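Local coordinates for protein GH3 beta-N-acetylglucosaminidase (Paenibacillaceae, PDB 6K5J) that hydrolyses terminal beta-linked N-acetylglucosamine residues as a glycoside hydrolase family 3 beta-N-acetylglucosaminidase, at residues A[136-141]-A[179-184]. Residues are numbered along the deposited sequence; the frame is centred on the assembly and turned at random.
Sequences PSLDIN and ATVKHF. With NAG (2-acetamido-2-deoxy-beta-D-glucopyranose), chain B.
Asp139 sets its carboxylate against the edge of the His183 imidazole, the two planes only 7° apart, and grips this residue twice. Asp139 OD2 offers its syn lone pair to His183 ND1 at 2.8 Å, while Asp139 OD1 accepts an almost straight bond from the backbone N of His183 at 2.9 Å. Ser137 OG, swung anti to its own N (chi1 167°), closes an ST turn with Asp139 N and donates to Asp139 OD2 from above the carboxylate plane, a second-shell brace. Along the backbones a single bridge joins the loop to the neighbouring strand, pairing Ser137 with Lys182: Leu138 N meets Lys182 O at 2.7 Å, and Lys182 N reaches Pro136 O at 3.2 Å. Leu138 CD1 packs on Val181 CG1 at 3.5 Å, and Pro136 lies alongside the same valine.

A cis peptide links Lys182 to His183, and Lys182 CG sits over the centre of one ring face, the acetyl methyl C8 of NAG over the rim of the opposite one. Both side chains converge on NAG O3, with His183 NE2 at 2.7 Å and Lys182 NZ at 2.9 Å; Lys182 NZ also bonds Phe134 O and forms a salt bridge with Glu85. In this TIM-barrel domain, the carboxylate thus probably fixes the rotation of the imidazole, whose NE2 hydrogen-bonds the sugar.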
loop_
_atom_site.group_PDB
_atom_site.type_symbol
_atom_site.label_atom_id
_atom_site.label_comp_id
_atom_site.label_asym_id
_atom_site.label_seq_id
_atom_site.Cartn_x
_atom_site.Cartn_y
_atom_site.Cartn_z
ATOM N N PRO A 136 4.851 -0.180 -6.734
ATOM C CA PRO A 136 4.739 -1.122 -5.619
ATOM C C PRO A 136 5.707 -0.821 -4.476
ATOM O O PRO A 136 6.778 -0.254 -4.699
ATOM C CB PRO A 136 5.098 -2.464 -6.264
ATOM C CG PRO A 136 6.162 -2.084 -7.271
ATOM C CD PRO A 136 5.756 -0.690 -7.784
ATOM N N SER A 137 5.332 -1.216 -3.262
ATOM C CA SER A 137 6.335 -1.359 -2.217
ATOM C C SER A 137 7.355 -2.419 -2.617
ATOM O O SER A 137 6.988 -3.547 -2.963
ATOM C CB SER A 137 5.683 -1.759 -0.896
ATOM O OG SER A 137 6.666 -2.191 0.040
ATOM N N LEU A 138 8.640 -2.051 -2.570
ATOM C CA LEU A 138 9.743 -2.994 -2.659
ATOM C C LEU A 138 10.375 -3.238 -1.297
ATOM O O LEU A 138 11.515 -3.716 -1.217
ATOM C CB LEU A 138 10.798 -2.499 -3.656
ATOM C CG LEU A 138 10.320 -2.369 -5.106
ATOM C CD1 LEU A 138 11.512 -2.043 -6.018
ATOM C CD2 LEU A 138 9.620 -3.655 -5.565
ATOM N N ASP A 139 9.666 -2.901 -0.225
ATOM C CA ASP A 139 10.171 -3.199 1.107
ATOM C C ASP A 139 10.186 -4.706 1.330
ATOM O O ASP A 139 9.321 -5.438 0.841
ATOM C CB ASP A 139 9.324 -2.495 2.166
ATOM C CG ASP A 139 9.180 -0.998 1.902
ATOM O OD1 ASP A 139 10.214 -0.293 1.836
ATOM O OD2 ASP A 139 8.035 -0.523 1.760
ATOM N N ILE A 140 11.199 -5.172 2.057
ATOM C CA ILE A 140 11.405 -6.591 2.327
ATOM C C ILE A 140 11.105 -6.802 3.804
ATOM O O ILE A 140 11.878 -6.371 4.672
ATOM C CB ILE A 140 12.833 -7.045 1.974
ATOM C CG1 ILE A 140 13.135 -6.811 0.492
ATOM C CG2 ILE A 140 13.027 -8.529 2.302
ATOM C CD1 ILE A 140 14.643 -6.710 0.175
ATOM N N ASN A 141 9.976 -7.450 4.102
ATOM C CA ASN A 141 9.500 -7.570 5.483
ATOM C C ASN A 141 10.185 -8.760 6.155
ATOM O O ASN A 141 9.612 -9.835 6.344
ATOM C CB ASN A 141 7.983 -7.708 5.522
ATOM C CG ASN A 141 7.397 -7.283 6.853
ATOM O OD1 ASN A 141 7.078 -6.109 7.059
ATOM N ND2 ASN A 141 7.243 -8.239 7.765
ATOM N N ALA A 179 4.873 4.050 -12.216
ATOM C CA ALA A 179 5.103 3.320 -10.978
ATOM C C ALA A 179 6.065 4.089 -10.083
ATOM O O ALA A 179 6.980 4.769 -10.557
ATOM C CB ALA A 179 5.668 1.926 -11.260
ATOM N N THR A 180 5.860 3.957 -8.772
ATOM C CA THR A 180 6.695 4.610 -7.763
ATOM C C THR A 180 7.117 3.541 -6.764
ATOM O O THR A 180 6.356 3.220 -5.843
ATOM C CB THR A 180 5.956 5.743 -7.045
ATOM O OG1 THR A 180 5.349 6.619 -7.992
ATOM C CG2 THR A 180 6.935 6.557 -6.155
ATOM N N VAL A 181 8.324 2.992 -6.919
ATOM C CA VAL A 181 8.775 1.991 -5.959
ATOM C C VAL A 181 9.108 2.672 -4.636
ATOM O O VAL A 181 9.653 3.784 -4.611
ATOM C CB VAL A 181 9.960 1.185 -6.522
ATOM C CG1 VAL A 181 9.468 0.332 -7.685
ATOM C CG2 VAL A 181 11.110 2.100 -6.966
ATOM N N LYS A 182 8.778 2.007 -3.524
ATOM C CA LYS A 182 8.886 2.618 -2.203
ATOM C C LYS A 182 9.184 1.516 -1.188
ATOM O O LYS A 182 8.928 0.341 -1.449
ATOM C CB LYS A 182 7.596 3.398 -1.868
ATOM C CG LYS A 182 6.328 2.523 -1.689
ATOM C CD LYS A 182 5.071 3.414 -1.522
ATOM C CE LYS A 182 3.831 2.597 -1.099
ATOM N NZ LYS A 182 2.594 3.473 -1.072
ATOM N N HIS A 183 9.759 1.872 -0.033
ATOM C CA HIS A 183 10.178 3.197 0.404
ATOM C C HIS A 183 11.709 3.192 0.515
ATOM O O HIS A 183 12.266 2.587 1.442
ATOM C CB HIS A 183 9.562 3.547 1.770
ATOM C CG HIS A 183 8.062 3.437 1.827
ATOM N ND1 HIS A 183 7.403 2.233 1.969
ATOM C CD2 HIS A 183 7.099 4.390 1.782
ATOM C CE1 HIS A 183 6.099 2.448 2.012
ATOM N NE2 HIS A 183 5.886 3.748 1.896
ATOM N N PHE A 184 12.374 3.871 -0.414
ATOM C CA PHE A 184 13.820 3.731 -0.567
ATOM C C PHE A 184 14.561 4.360 0.618
ATOM O O PHE A 184 14.214 5.461 1.050
ATOM C CB PHE A 184 14.262 4.392 -1.881
ATOM C CG PHE A 184 15.739 4.283 -2.154
ATOM C CD1 PHE A 184 16.616 5.261 -1.702
ATOM C CD2 PHE A 184 16.248 3.213 -2.873
ATOM C CE1 PHE A 184 17.986 5.162 -1.945
ATOM C CE2 PHE A 184 17.614 3.105 -3.136
ATOM C CZ PHE A 184 18.487 4.079 -2.666
HETATM C C1 NAG B . 2.770 7.615 3.735
HETATM C C2 NAG B . 3.075 6.145 3.348
HETATM C C3 NAG B . 3.278 5.997 1.829
HETATM C C4 NAG B . 2.166 6.685 1.049
HETATM C C5 NAG B . 2.063 8.132 1.500
HETATM C C6 NAG B . 0.984 8.919 0.790
HETATM C C7 NAG B . 4.333 4.527 4.726
HETATM C C8 NAG B . 5.657 4.226 5.374
HETATM N N2 NAG B . 4.259 5.684 4.060
HETATM O O1 NAG B . 2.312 7.627 5.046
HETATM O O3 NAG B . 3.322 4.617 1.477
HETATM O O4 NAG B . 2.440 6.635 -0.346
HETATM O O5 NAG B . 1.737 8.142 2.893
HETATM O O6 NAG B . -0.314 8.492 1.183
HETATM O O7 NAG B . 3.384 3.747 4.786
#